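Local coordinates for protein dermonecrotic toxin (Pasteurella multocida, PDB 2EBF) that is a mitogenic dermonecrotic toxin that induces bone resorption and is associated with progressive atrophic rhinitis in pigs, represented here by its C-terminal region, at residues R157-E162 with Q559-P564; T171-R176 with I550-L555; I175-Q180 with D321-M326; L331-F336 with P516-V521. All coordinates share one frame; numbering follows the deposited sequence.

Contact 1 (R157-E162 with Q559-P564)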
loop_
_atom_site.group_PDB
_atom_site.type_symbol
_atom_site.label_atom_id
_atom_site.label_comp_id
_atom_site.label_asym_id
_atom_site.label_seq_id
_atom_site.Cartn_x
_atom_site.Cartn_y
_atom_site.Cartn_z
ATOM N N ARG A 157 6.839 -6.720 -7.963
ATOM C CA ARG A 157 7.622 -6.617 -6.747
ATOM C C ARG A 157 6.881 -7.225 -5.579
ATOM O O ARG A 157 7.444 -8.032 -4.839
ATOM C CB ARG A 157 7.949 -5.146 -6.452
ATOM C CG ARG A 157 8.515 -4.897 -5.076
ATOM C CD ARG A 157 8.333 -3.432 -4.692
ATOM N NE ARG A 157 8.935 -2.542 -5.676
ATOM C CZ ARG A 157 8.517 -1.305 -5.938
ATOM N NH1 ARG A 157 7.471 -0.794 -5.294
ATOM N NH2 ARG A 157 9.139 -0.582 -6.856
ATOM N N THR A 158 5.608 -6.859 -5.436
ATOM C CA THR A 158 4.748 -7.354 -4.364
ATOM C C THR A 158 4.548 -8.876 -4.477
ATOM O O THR A 158 4.629 -9.613 -3.474
ATOM C CB THR A 158 3.382 -6.599 -4.373
ATOM O OG1 THR A 158 3.617 -5.180 -4.316
ATOM C CG2 THR A 158 2.488 -7.024 -3.203
ATOM N N ALA A 159 4.290 -9.338 -5.701
ATOM C CA ALA A 159 4.067 -10.760 -5.964
ATOM C C ALA A 159 5.297 -11.584 -5.572
ATOM O O ALA A 159 5.164 -12.620 -4.934
ATOM C CB ALA A 159 3.736 -10.990 -7.432
ATOM N N MET A 160 6.485 -11.107 -5.935
ATOM C CA MET A 160 7.721 -11.839 -5.650
ATOM C C MET A 160 7.991 -11.880 -4.156
ATOM O O MET A 160 8.386 -12.918 -3.626
ATOM C CB MET A 160 8.913 -11.239 -6.402
ATOM C CG MET A 160 8.883 -11.516 -7.913
ATOM S SD MET A 160 10.364 -10.996 -8.792
ATOM C CE MET A 160 10.370 -9.228 -8.488
ATOM N N ASN A 161 7.762 -10.759 -3.476
ATOM C CA ASN A 161 7.878 -10.728 -2.014
ATOM C C ASN A 161 6.867 -11.655 -1.337
ATOM O O ASN A 161 7.191 -12.325 -0.352
ATOM C CB ASN A 161 7.745 -9.301 -1.502
ATOM C CG ASN A 161 9.011 -8.507 -1.709
ATOM O OD1 ASN A 161 10.082 -9.084 -1.860
ATOM N ND2 ASN A 161 8.903 -7.187 -1.705
ATOM N N GLU A 162 5.651 -11.700 -1.865
ATOM C CA GLU A 162 4.615 -12.600 -1.345
ATOM C C GLU A 162 4.993 -14.081 -1.528
ATOM O O GLU A 162 4.833 -14.906 -0.605
ATOM C CB GLU A 162 3.274 -12.310 -2.016
ATOM C CG GLU A 162 2.053 -12.956 -1.333
ATOM C CD GLU A 162 0.721 -12.416 -1.824
ATOM O OE1 GLU A 162 0.633 -11.198 -2.080
ATOM O OE2 GLU A 162 -0.266 -13.206 -1.918
ATOM N N GLN A 559 -3.456 -18.542 -8.718
ATOM C CA GLN A 559 -2.737 -19.489 -7.877
ATOM C C GLN A 559 -2.323 -18.758 -6.622
ATOM O O GLN A 559 -1.815 -17.631 -6.698
ATOM C CB GLN A 559 -1.468 -20.010 -8.571
ATOM C CG GLN A 559 -1.708 -20.792 -9.862
ATOM C CD GLN A 559 -2.714 -21.924 -9.680
ATOM O OE1 GLN A 559 -2.550 -22.772 -8.810
ATOM N NE2 GLN A 559 -3.730 -21.949 -10.507
ATOM N N VAL A 560 -2.499 -19.412 -5.476
ATOM C CA VAL A 560 -2.029 -18.860 -4.212
ATOM C C VAL A 560 -0.528 -18.600 -4.314
ATOM O O VAL A 560 0.219 -19.448 -4.808
ATOM C CB VAL A 560 -2.339 -19.792 -3.020
ATOM C CG1 VAL A 560 -1.734 -19.231 -1.755
ATOM C CG2 VAL A 560 -3.842 -19.935 -2.836
ATOM N N LEU A 561 -0.099 -17.422 -3.863
ATOM C CA LEU A 561 1.299 -17.026 -3.930
ATOM C C LEU A 561 2.094 -17.331 -2.648
ATOM O O LEU A 561 3.248 -17.733 -2.720
ATOM C CB LEU A 561 1.421 -15.533 -4.249
ATOM C CG LEU A 561 0.809 -14.990 -5.543
ATOM C CD1 LEU A 561 1.082 -13.500 -5.603
ATOM C CD2 LEU A 561 1.374 -15.715 -6.772
ATOM N N THR A 562 1.481 -17.114 -1.484
ATOM C CA THR A 562 2.138 -17.385 -0.196
ATOM C C THR A 562 2.656 -18.834 -0.102
ATOM O O THR A 562 1.957 -19.769 -0.518
ATOM C CB THR A 562 1.202 -17.096 1.005
ATOM O OG1 THR A 562 -0.035 -17.798 0.841
ATOM C CG2 THR A 562 0.921 -15.612 1.123
ATOM N N PRO A 563 3.876 -19.020 0.445
ATOM C CA PRO A 563 4.482 -20.346 0.606
ATOM C C PRO A 563 3.677 -21.236 1.556
ATOM O O PRO A 563 2.839 -20.728 2.303
ATOM C CB PRO A 563 5.867 -20.041 1.199
ATOM C CG PRO A 563 6.105 -18.617 0.948
ATOM C CD PRO A 563 4.767 -17.954 0.940
ATOM N N PRO A 564 3.939 -22.556 1.540
ATOM C CA PRO A 564 3.074 -23.510 2.238
ATOM C C PRO A 564 3.187 -23.567 3.781
ATOM O O PRO A 564 2.166 -23.548 4.467
ATOM C CB PRO A 564 3.505 -24.853 1.637
ATOM C CG PRO A 564 4.953 -24.666 1.333
ATOM C CD PRO A 564 5.077 -23.233 0.878
HETATM O O HOH W 1 -1.359 -15.656 -1.884
#

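Contact 2 (T171-R176 with I550-L555)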
loop_
_atom_site.group_PDB
_atom_site.type_symbol
_atom_site.label_atom_id
_atom_site.label_comp_id
_atom_site.label_asym_id
_atom_site.label_seq_id
_atom_site.Cartn_x
_atom_site.Cartn_y
_atom_site.Cartn_z
ATOM N N THR A 171 -1.285 -9.295 -3.062
ATOM C CA THR A 171 -1.161 -9.069 -4.511
ATOM C C THR A 171 -2.498 -9.109 -5.246
ATOM O O THR A 171 -2.801 -8.223 -6.050
ATOM C CB THR A 171 -0.143 -10.052 -5.156
ATOM O OG1 THR A 171 1.126 -9.914 -4.505
ATOM C CG2 THR A 171 0.044 -9.771 -6.644
ATOM N N ALA A 172 -3.301 -10.139 -4.991
ATOM C CA ALA A 172 -4.563 -10.271 -5.704
ATOM C C ALA A 172 -5.440 -9.027 -5.504
ATOM O O ALA A 172 -5.991 -8.465 -6.460
ATOM C CB ALA A 172 -5.313 -11.544 -5.249
ATOM N N ASP A 173 -5.571 -8.603 -4.253
ATOM C CA ASP A 173 -6.416 -7.457 -3.937
ATOM C C ASP A 173 -5.822 -6.142 -4.462
ATOM O O ASP A 173 -6.564 -5.246 -4.841
ATOM C CB ASP A 173 -6.683 -7.383 -2.436
ATOM C CG ASP A 173 -7.677 -8.424 -1.966
ATOM O OD1 ASP A 173 -8.613 -8.774 -2.727
ATOM O OD2 ASP A 173 -7.519 -8.896 -0.829
ATOM N N LEU A 174 -4.496 -6.026 -4.484
ATOM C CA LEU A 174 -3.866 -4.823 -5.068
ATOM C C LEU A 174 -4.089 -4.788 -6.591
ATOM O O LEU A 174 -4.268 -3.715 -7.179
ATOM C CB LEU A 174 -2.388 -4.695 -4.682
ATOM C CG LEU A 174 -2.116 -4.141 -3.270
ATOM C CD1 LEU A 174 -0.763 -4.595 -2.721
ATOM C CD2 LEU A 174 -2.224 -2.611 -3.223
ATOM N N ILE A 175 -4.121 -5.968 -7.218
ATOM C CA ILE A 175 -4.514 -6.070 -8.629
ATOM C C ILE A 175 -5.972 -5.633 -8.812
ATOM O O ILE A 175 -6.271 -4.872 -9.727
ATOM C CB ILE A 175 -4.288 -7.499 -9.203
ATOM C CG1 ILE A 175 -2.787 -7.774 -9.367
ATOM C CG2 ILE A 175 -5.055 -7.700 -10.532
ATOM C CD1 ILE A 175 -2.443 -9.271 -9.614
ATOM N N ARG A 176 -6.869 -6.098 -7.941
ATOM C CA ARG A 176 -8.281 -5.705 -8.038
ATOM C C ARG A 176 -8.448 -4.184 -7.935
ATOM O O ARG A 176 -9.210 -3.583 -8.701
ATOM C CB ARG A 176 -9.132 -6.419 -6.985
ATOM C CG ARG A 176 -9.092 -7.930 -7.091
ATOM C CD ARG A 176 -10.069 -8.553 -6.113
ATOM N NE ARG A 176 -10.339 -9.957 -6.403
ATOM C CZ ARG A 176 -9.845 -10.985 -5.719
ATOM N NH1 ARG A 176 -9.042 -10.791 -4.679
ATOM N NH2 ARG A 176 -10.182 -12.220 -6.071
ATOM N N ILE A 550 -14.940 -7.418 1.443
ATOM C CA ILE A 550 -15.494 -7.134 0.125
ATOM C C ILE A 550 -15.748 -8.492 -0.540
ATOM O O ILE A 550 -14.951 -9.410 -0.378
ATOM C CB ILE A 550 -14.501 -6.315 -0.741
ATOM C CG1 ILE A 550 -14.378 -4.879 -0.223
ATOM C CG2 ILE A 550 -14.933 -6.311 -2.214
ATOM C CD1 ILE A 550 -13.059 -4.178 -0.610
ATOM N N GLU A 551 -16.871 -8.623 -1.239
ATOM C CA GLU A 551 -17.195 -9.861 -1.948
ATOM C C GLU A 551 -16.332 -9.962 -3.200
ATOM O O GLU A 551 -16.240 -9.005 -3.972
ATOM C CB GLU A 551 -18.679 -9.917 -2.337
ATOM C CG GLU A 551 -19.640 -10.141 -1.158
ATOM C CD GLU A 551 -20.974 -10.723 -1.604
ATOM O OE1 GLU A 551 -21.629 -10.119 -2.493
ATOM O OE2 GLU A 551 -21.370 -11.790 -1.066
ATOM N N VAL A 552 -15.711 -11.123 -3.398
ATOM C CA VAL A 552 -14.789 -11.316 -4.528
ATOM C C VAL A 552 -15.166 -12.480 -5.447
ATOM O O VAL A 552 -15.848 -13.426 -5.032
ATOM C CB VAL A 552 -13.322 -11.510 -4.051
ATOM C CG1 VAL A 552 -12.799 -10.242 -3.366
ATOM C CG2 VAL A 552 -13.196 -12.743 -3.138
ATOM N N THR A 553 -14.743 -12.355 -6.706
ATOM C CA THR A 553 -14.621 -13.464 -7.637
ATOM C C THR A 553 -13.121 -13.697 -7.763
ATOM O O THR A 553 -12.351 -12.742 -7.883
ATOM C CB THR A 553 -15.145 -13.084 -9.029
ATOM O OG1 THR A 553 -16.466 -12.553 -8.919
ATOM C CG2 THR A 553 -15.161 -14.281 -9.951
ATOM N N GLU A 554 -12.708 -14.958 -7.722
ATOM C CA GLU A 554 -11.321 -15.301 -7.972
ATOM C C GLU A 554 -10.812 -14.632 -9.260
ATOM O O GLU A 554 -11.516 -14.588 -10.274
ATOM C CB GLU A 554 -11.182 -16.822 -8.068
ATOM C CG GLU A 554 -9.767 -17.307 -7.940
ATOM C CD GLU A 554 -9.352 -17.600 -6.511
ATOM O OE1 GLU A 554 -10.037 -17.179 -5.552
ATOM O OE2 GLU A 554 -8.321 -18.273 -6.353
ATOM N N LEU A 555 -9.600 -14.090 -9.214
ATOM C CA LEU A 555 -8.950 -13.623 -10.440
ATOM C C LEU A 555 -8.721 -14.819 -11.362
ATOM O O LEU A 555 -8.530 -15.946 -10.893
ATOM C CB LEU A 555 -7.639 -12.903 -10.135
ATOM C CG LEU A 555 -7.768 -11.566 -9.389
ATOM C CD1 LEU A 555 -6.381 -11.028 -9.013
ATOM C CD2 LEU A 555 -8.569 -10.521 -10.206
HETATM O O HOH W 2 -11.934 -10.026 -8.992
#

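Contact 3 (I175-Q180 with D321-M326)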
loop_
_atom_site.group_PDB
_atom_site.type_symbol
_atom_site.label_atom_id
_atom_site.label_comp_id
_atom_site.label_asym_id
_atom_site.label_seq_id
_atom_site.Cartn_x
_atom_site.Cartn_y
_atom_site.Cartn_z
ATOM N N ILE A 175 -4.121 -5.968 -7.218
ATOM C CA ILE A 175 -4.514 -6.070 -8.629
ATOM C C ILE A 175 -5.972 -5.633 -8.812
ATOM O O ILE A 175 -6.271 -4.872 -9.727
ATOM C CB ILE A 175 -4.288 -7.499 -9.203
ATOM C CG1 ILE A 175 -2.787 -7.774 -9.367
ATOM C CG2 ILE A 175 -5.055 -7.700 -10.532
ATOM C CD1 ILE A 175 -2.443 -9.271 -9.614
ATOM N N ARG A 176 -6.869 -6.098 -7.941
ATOM C CA ARG A 176 -8.281 -5.705 -8.038
ATOM C C ARG A 176 -8.448 -4.184 -7.935
ATOM O O ARG A 176 -9.210 -3.583 -8.701
ATOM C CB ARG A 176 -9.132 -6.419 -6.985
ATOM C CG ARG A 176 -9.092 -7.930 -7.091
ATOM C CD ARG A 176 -10.069 -8.553 -6.113
ATOM N NE ARG A 176 -10.339 -9.957 -6.403
ATOM C CZ ARG A 176 -9.845 -10.985 -5.719
ATOM N NH1 ARG A 176 -9.042 -10.791 -4.679
ATOM N NH2 ARG A 176 -10.182 -12.220 -6.071
ATOM N N PHE A 177 -7.729 -3.573 -6.992
ATOM C CA PHE A 177 -7.689 -2.109 -6.867
ATOM C C PHE A 177 -7.233 -1.441 -8.165
ATOM O O PHE A 177 -7.878 -0.506 -8.639
ATOM C CB PHE A 177 -6.783 -1.692 -5.697
ATOM C CG PHE A 177 -6.446 -0.208 -5.672
ATOM C CD1 PHE A 177 -7.429 0.736 -5.412
ATOM C CD2 PHE A 177 -5.142 0.221 -5.905
ATOM C CE1 PHE A 177 -7.130 2.098 -5.394
ATOM C CE2 PHE A 177 -4.822 1.577 -5.876
ATOM C CZ PHE A 177 -5.820 2.518 -5.622
ATOM N N ALA A 178 -6.122 -1.929 -8.730
ATOM C CA ALA A 178 -5.535 -1.347 -9.944
ATOM C C ALA A 178 -6.512 -1.408 -11.107
ATOM O O ALA A 178 -6.664 -0.438 -11.847
ATOM C CB ALA A 178 -4.235 -2.060 -10.313
ATOM N N LEU A 179 -7.194 -2.547 -11.240
ATOM C CA LEU A 179 -8.106 -2.792 -12.365
ATOM C C LEU A 179 -9.334 -1.883 -12.382
ATOM O O LEU A 179 -9.875 -1.571 -13.448
ATOM C CB LEU A 179 -8.561 -4.257 -12.373
ATOM C CG LEU A 179 -7.537 -5.337 -12.737
ATOM C CD1 LEU A 179 -8.184 -6.719 -12.609
ATOM C CD2 LEU A 179 -6.990 -5.136 -14.141
ATOM N N GLN A 180 -9.785 -1.479 -11.202
ATOM C CA GLN A 180 -10.944 -0.600 -11.089
ATOM C C GLN A 180 -10.569 0.881 -11.034
ATOM O O GLN A 180 -11.395 1.737 -11.321
ATOM C CB GLN A 180 -11.820 -1.000 -9.883
ATOM C CG GLN A 180 -11.163 -0.831 -8.499
ATOM C CD GLN A 180 -11.167 0.609 -8.001
ATOM O OE1 GLN A 180 -12.201 1.301 -8.056
ATOM N NE2 GLN A 180 -10.013 1.074 -7.516
ATOM N N ASP A 321 2.053 6.179 -6.221
ATOM C CA ASP A 321 1.592 6.653 -4.910
ATOM C C ASP A 321 0.321 5.948 -4.452
ATOM O O ASP A 321 0.210 5.569 -3.292
ATOM C CB ASP A 321 1.370 8.170 -4.913
ATOM C CG ASP A 321 2.675 8.949 -4.911
ATOM O OD1 ASP A 321 3.748 8.316 -4.842
ATOM O OD2 ASP A 321 2.635 10.199 -4.976
ATOM N N ARG A 322 -0.641 5.795 -5.356
ATOM C CA ARG A 322 -1.916 5.161 -5.014
ATOM C C ARG A 322 -1.709 3.702 -4.615
ATOM O O ARG A 322 -2.309 3.223 -3.659
ATOM C CB ARG A 322 -2.914 5.241 -6.166
ATOM C CG ARG A 322 -3.246 6.656 -6.600
ATOM C CD ARG A 322 -4.643 7.079 -6.277
ATOM N NE ARG A 322 -5.566 6.813 -7.369
ATOM C CZ ARG A 322 -6.256 7.722 -8.060
ATOM N NH1 ARG A 322 -6.156 9.028 -7.824
ATOM N NH2 ARG A 322 -7.060 7.301 -9.020
ATOM N N LEU A 323 -0.858 2.991 -5.341
ATOM C CA LEU A 323 -0.601 1.595 -4.982
ATOM C C LEU A 323 0.083 1.473 -3.627
ATOM O O LEU A 323 -0.273 0.617 -2.821
ATOM C CB LEU A 323 0.207 0.887 -6.069
ATOM C CG LEU A 323 -0.609 0.637 -7.335
ATOM C CD1 LEU A 323 0.324 0.450 -8.500
ATOM C CD2 LEU A 323 -1.543 -0.588 -7.130
ATOM N N SER A 324 1.064 2.334 -3.377
ATOM C CA SER A 324 1.742 2.349 -2.090
ATOM C C SER A 324 0.799 2.723 -0.955
ATOM O O SER A 324 0.909 2.174 0.127
ATOM C CB SER A 324 2.915 3.339 -2.096
ATOM O OG SER A 324 3.873 2.969 -3.082
ATOM N N LEU A 325 -0.097 3.677 -1.177
ATOM C CA LEU A 325 -1.021 4.084 -0.113
ATOM C C LEU A 325 -2.051 3.006 0.187
ATOM O O LEU A 325 -2.356 2.748 1.351
ATOM C CB LEU A 325 -1.709 5.417 -0.435
ATOM C CG LEU A 325 -0.783 6.643 -0.436
ATOM C CD1 LEU A 325 -1.525 7.882 -0.929
ATOM C CD2 LEU A 325 -0.180 6.898 0.944
ATOM N N MET A 326 -2.573 2.386 -0.869
ATOM C CA MET A 326 -3.519 1.265 -0.736
ATOM C C MET A 326 -2.926 0.105 0.051
ATOM O O MET A 326 -3.585 -0.481 0.913
ATOM C CB MET A 326 -3.974 0.791 -2.115
ATOM C CG MET A 326 -5.120 -0.239 -2.084
ATOM S SD MET A 326 -6.570 0.408 -1.223
ATOM C CE MET A 326 -7.790 -0.804 -1.758
#

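Contact 4 (L331-F336 with P516-V521)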
loop_
_atom_site.group_PDB
_atom_site.type_symbol
_atom_site.label_atom_id
_atom_site.label_comp_id
_atom_site.label_asym_id
_atom_site.label_seq_id
_atom_site.Cartn_x
_atom_site.Cartn_y
_atom_site.Cartn_z
ATOM N N LEU A 331 -2.690 -3.096 4.902
ATOM C CA LEU A 331 -1.870 -3.550 6.027
ATOM C C LEU A 331 -2.462 -3.108 7.363
ATOM O O LEU A 331 -2.460 -3.865 8.336
ATOM C CB LEU A 331 -0.444 -3.006 5.893
ATOM C CG LEU A 331 0.550 -3.387 6.991
ATOM C CD1 LEU A 331 0.769 -4.905 6.966
ATOM C CD2 LEU A 331 1.860 -2.642 6.805
ATOM N N LEU A 332 -2.961 -1.875 7.404
ATOM C CA LEU A 332 -3.554 -1.325 8.616
ATOM C C LEU A 332 -4.775 -2.120 9.078
ATOM O O LEU A 332 -5.087 -2.112 10.263
ATOM C CB LEU A 332 -3.921 0.149 8.403
ATOM C CG LEU A 332 -4.541 0.988 9.525
ATOM C CD1 LEU A 332 -3.476 1.627 10.424
ATOM C CD2 LEU A 332 -5.406 2.062 8.889
ATOM N N THR A 333 -5.463 -2.805 8.159
ATOM C CA THR A 333 -6.640 -3.591 8.540
ATOM C C THR A 333 -6.288 -4.980 9.089
ATOM O O THR A 333 -7.137 -5.644 9.719
ATOM C CB THR A 333 -7.615 -3.800 7.358
ATOM O OG1 THR A 333 -7.007 -4.652 6.382
ATOM C CG2 THR A 333 -8.016 -2.471 6.716
ATOM N N GLU A 334 -5.065 -5.437 8.819
ATOM C CA GLU A 334 -4.657 -6.805 9.147
ATOM C C GLU A 334 -4.693 -7.077 10.641
ATOM O O GLU A 334 -4.101 -6.348 11.436
ATOM C CB GLU A 334 -3.260 -7.119 8.599
ATOM C CG GLU A 334 -3.244 -7.411 7.120
ATOM C CD GLU A 334 -1.860 -7.783 6.587
ATOM O OE1 GLU A 334 -1.740 -7.883 5.345
ATOM O OE2 GLU A 334 -0.910 -7.979 7.392
ATOM N N SER A 335 -5.400 -8.142 11.011
ATOM C CA SER A 335 -5.513 -8.544 12.408
ATOM C C SER A 335 -5.936 -7.382 13.322
ATOM O O SER A 335 -5.463 -7.276 14.463
ATOM C CB SER A 335 -4.196 -9.175 12.896
ATOM O OG SER A 335 -3.979 -10.432 12.257
ATOM N N PHE A 336 -6.799 -6.492 12.829
ATOM C CA PHE A 336 -7.334 -5.462 13.718
ATOM C C PHE A 336 -8.195 -6.185 14.732
ATOM O O PHE A 336 -9.029 -7.005 14.360
ATOM C CB PHE A 336 -8.153 -4.390 12.986
ATOM C CG PHE A 336 -8.696 -3.328 13.909
ATOM C CD1 PHE A 336 -7.895 -2.252 14.294
ATOM C CD2 PHE A 336 -9.980 -3.422 14.428
ATOM C CE1 PHE A 336 -8.378 -1.277 15.170
ATOM C CE2 PHE A 336 -10.482 -2.452 15.303
ATOM C CZ PHE A 336 -9.676 -1.376 15.676
ATOM N N PRO A 516 -12.808 -6.947 7.470
ATOM C CA PRO A 516 -13.388 -5.611 7.525
ATOM C C PRO A 516 -12.349 -4.489 7.512
ATOM O O PRO A 516 -11.211 -4.672 7.955
ATOM C CB PRO A 516 -14.167 -5.612 8.856
ATOM C CG PRO A 516 -14.259 -7.090 9.275
ATOM C CD PRO A 516 -12.991 -7.689 8.734
ATOM N N MET A 517 -12.760 -3.340 6.985
ATOM C CA MET A 517 -12.043 -2.087 7.213
ATOM C C MET A 517 -12.704 -1.360 8.396
ATOM O O MET A 517 -13.829 -0.885 8.271
ATOM C CB MET A 517 -12.105 -1.214 5.960
ATOM C CG MET A 517 -11.594 0.205 6.141
ATOM S SD MET A 517 -9.841 0.184 6.537
ATOM C CE MET A 517 -9.488 1.937 6.509
ATOM N N PRO A 518 -12.013 -1.281 9.544
ATOM C CA PRO A 518 -12.605 -0.625 10.708
ATOM C C PRO A 518 -12.793 0.853 10.410
ATOM O O PRO A 518 -12.116 1.387 9.530
ATOM C CB PRO A 518 -11.548 -0.817 11.806
ATOM C CG PRO A 518 -10.668 -1.927 11.311
ATOM C CD PRO A 518 -10.657 -1.778 9.829
ATOM N N GLY A 519 -13.707 1.501 11.127
ATOM C CA GLY A 519 -13.975 2.911 10.902
ATOM C C GLY A 519 -13.072 3.788 11.742
ATOM O O GLY A 519 -12.298 3.285 12.569
ATOM N N LEU A 520 -13.182 5.098 11.559
ATOM C CA LEU A 520 -12.375 6.059 12.332
ATOM C C LEU A 520 -12.557 5.822 13.817
ATOM O O LEU A 520 -11.629 5.961 14.615
ATOM C CB LEU A 520 -12.827 7.490 12.046
ATOM C CG LEU A 520 -12.456 8.233 10.775
ATOM C CD1 LEU A 520 -13.544 9.255 10.482
ATOM C CD2 LEU A 520 -11.087 8.916 10.916
ATOM N N VAL A 521 -13.786 5.457 14.162
ATOM C CA VAL A 521 -14.259 5.387 15.523
ATOM C C VAL A 521 -13.659 4.162 16.221
ATOM O O VAL A 521 -13.242 4.234 17.384
ATOM C CB VAL A 521 -15.806 5.473 15.445
ATOM C CG1 VAL A 521 -16.547 4.387 16.173
ATOM C CG2 VAL A 521 -16.271 6.868 15.720
HETATM O O HOH W 3 -9.772 -5.689 9.960
#

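Contact 1 (R157-E162 with Q559-P564)
E162, on helix 151-164, lays its side chain across L561 of the loop 559-564 at about a right angle. With CG anti to the backbone N (chi1 -167°) and the chain extended beyond it, the carboxylate is carried past the leucine: OE2 lies 3.7 Å from L561 CB, and the carboxyl carbon CD of E162 is 3.9 Å from L561 CD1. The same leucine methyl also reaches back to the previous turn of the helix, where it meets A159 CB at 4.1 Å. T562 continues the contact with its methyl CG2, 3.8 Å from E162 CG. A water links the two segments, donating to E162 OE2 (2.7 Å) and accepting from L561 N (2.9 Å). The other oxygen, OE1, is hydrogen-bonded to T171 OG1 and S170 N, so both ends of this buried carboxylate are satisfied and its rotation is restrained; these donors probably help to stabilise its charge. L561 and A159 also touch T171 of helix 171-180, which closes one flank of the contact. The loop is part of the long connection from strand 537-539, the edge of the mixed sheet, to strand 567-568, the edge of the antiparallel sheet.

Contact 2 (T171-R176 with I550-L555)
R176 stretches from helix 171-180 into the loop 550-555, where its guanidinium slides between V552 and L555. Its first torsion (chi1 -59°) sets CG beside the backbone N; from CG to NE the chain is extended, and the last torsion, 105°, turns the flat group steeply out of the line of that chain. One face thereby receives V552 CG1, which sits 3.8 Å above the plane over its centre, while L555 CG lies over the opposite face, displaced toward the rim. The polar partners come in at the edge. NH2 donates to T553 O at 2.9 Å with an N-H...O angle of 162°, approaching from above the carbonyl plane. A water beside this bond accepts from R176 NE at 3.0 Å and donates to T553 O, also at 3.0 Å, giving that one carbonyl two partners. NH1 turns back to its own helix and forms a salt bridge with D173 OD1 at 2.8 Å, met from above the carboxylate plane. This i to i+3 pair steadies the guanidinium, a worked case of an arginine tying a helix to an irregular segment through a main-chain carbonyl; the segment belongs to the long connection between strands 537-539 and 567-568. L555, with CG beside its backbone N, sends its methyl CD1 onto the helix. There CD1 touches A172 CB and I175 CG2, each at 3.9 Å, while W558 packs on the same alanine and isoleucine. Y474 of helix 473-490 touches both R176 and V552.

Contact 3 (I175-Q180 with D321-M326)
F177 drives its ring from helix 171-180 against helix 312-333, and nearly everything tight in this buried contact is gathered round it. The two short helical segments run roughly antiparallel, at 142°, with axes 10.7 Å apart. F177 CG is anti to the backbone N, which swings the ring out toward M326. The methionine, bent at chi2, lies along one ring face: its CG stands 4.0 Å from the centroid of the F177 ring as a CH-pi donor, and M326 SD follows at 4.5 Å from the same centroid, 18° off the ring normal, in a Met-aromatic contact. A second side chain takes the rim, for L323 CD2 lies in the ring plane 3.9 Å from F177 CD2. At the far end of the ring CZ comes within 4.0 Å of R322 CB, so R322 contributes its aliphatic base to the tight part and sends its charged end elsewhere.

The packing slackens at A178, whose CB approaches L323 CD2 only to 4.4 Å, and beyond it the helix turns outward to the exposed L179. On the partly exposed side, Q180 folds back so that NE2 donates to F177 O at 2.9 Å, in the carbonyl plane on a lone pair; this bond occupies the backbone carbonyl of the very residue whose ring fills the interface. Between the segments the contact is apolar and ring-face packing; the charge of the buried R322 is met by salt bridges with D464 and with D181, which directly follows helix 171-180, so an ionic link probably adds to the packing at its edge.

Contact 4 (L331-F336 with P516-V521)
T333 and M517 bring the two backbones to 5.8 Å between CA atoms, where the C-terminal part of helix 312-333 passes the second strand of a small antiparallel hairpin made by 510-511 and 516-517. A type II beta turn runs from T333 to F336, closed by F336 N donating to T333 O at 3.2 Å; S335 takes up the positive phi (51°) of its third position. The other segment leaves strand 516-517 through P518 and reaches G519, the N-cap of helix 520-524. A water spans the gap, donating to T333 O at 2.6 Å and to P516 O at 2.7 Å, so the carbonyl that opens the turn, already accepting from F336 N, is also linked through water to the hairpin.

T333 faces the strand with CB 3.7 Å from P516 O, its methyl CG2 turned toward the sulfur of M517. Its hydroxyl is engaged elsewhere, with M330 O and R515 NH1. F336 has CG anti to the backbone N, which sets one face of the ring against P518, the two side chains running past each other in opposite directions. Y338 meets this ring edge-to-face, and Y523 of helix 520-524 meets it with planes about 60° apart. P518 also touches Y338 and Y523, so it packs among three aromatic rings. P518 CG makes a CH-pi contact 3.8 Å from the F336 centroid, but offset toward the rim, so that it lies equally close, 3.5 Å, to F336 CG and CD2.

Helix 171-180 supplies one side of contacts 2 and 3 and borders contact 1 through T171. Contacts 1 and 2, with centres about 14 Å apart, meet through this residue, whose OG1 is 2.8 Å from E162 OE1. Contacts 2 and 3 share I175 and R176, their centres lie about 11 Å apart, and L174 CD2 packs 3.9 Å from M326 CG. Contact 4 lies further along helix 312-333, about 17 Å from contact 3 between centres, and touches none of the others. Bound glucose is nearest the middle of the series, about 11 Å from the side chain of I175. No residue of the four contacts lines the phosphonate pocket beside the C620-C626 disulfide.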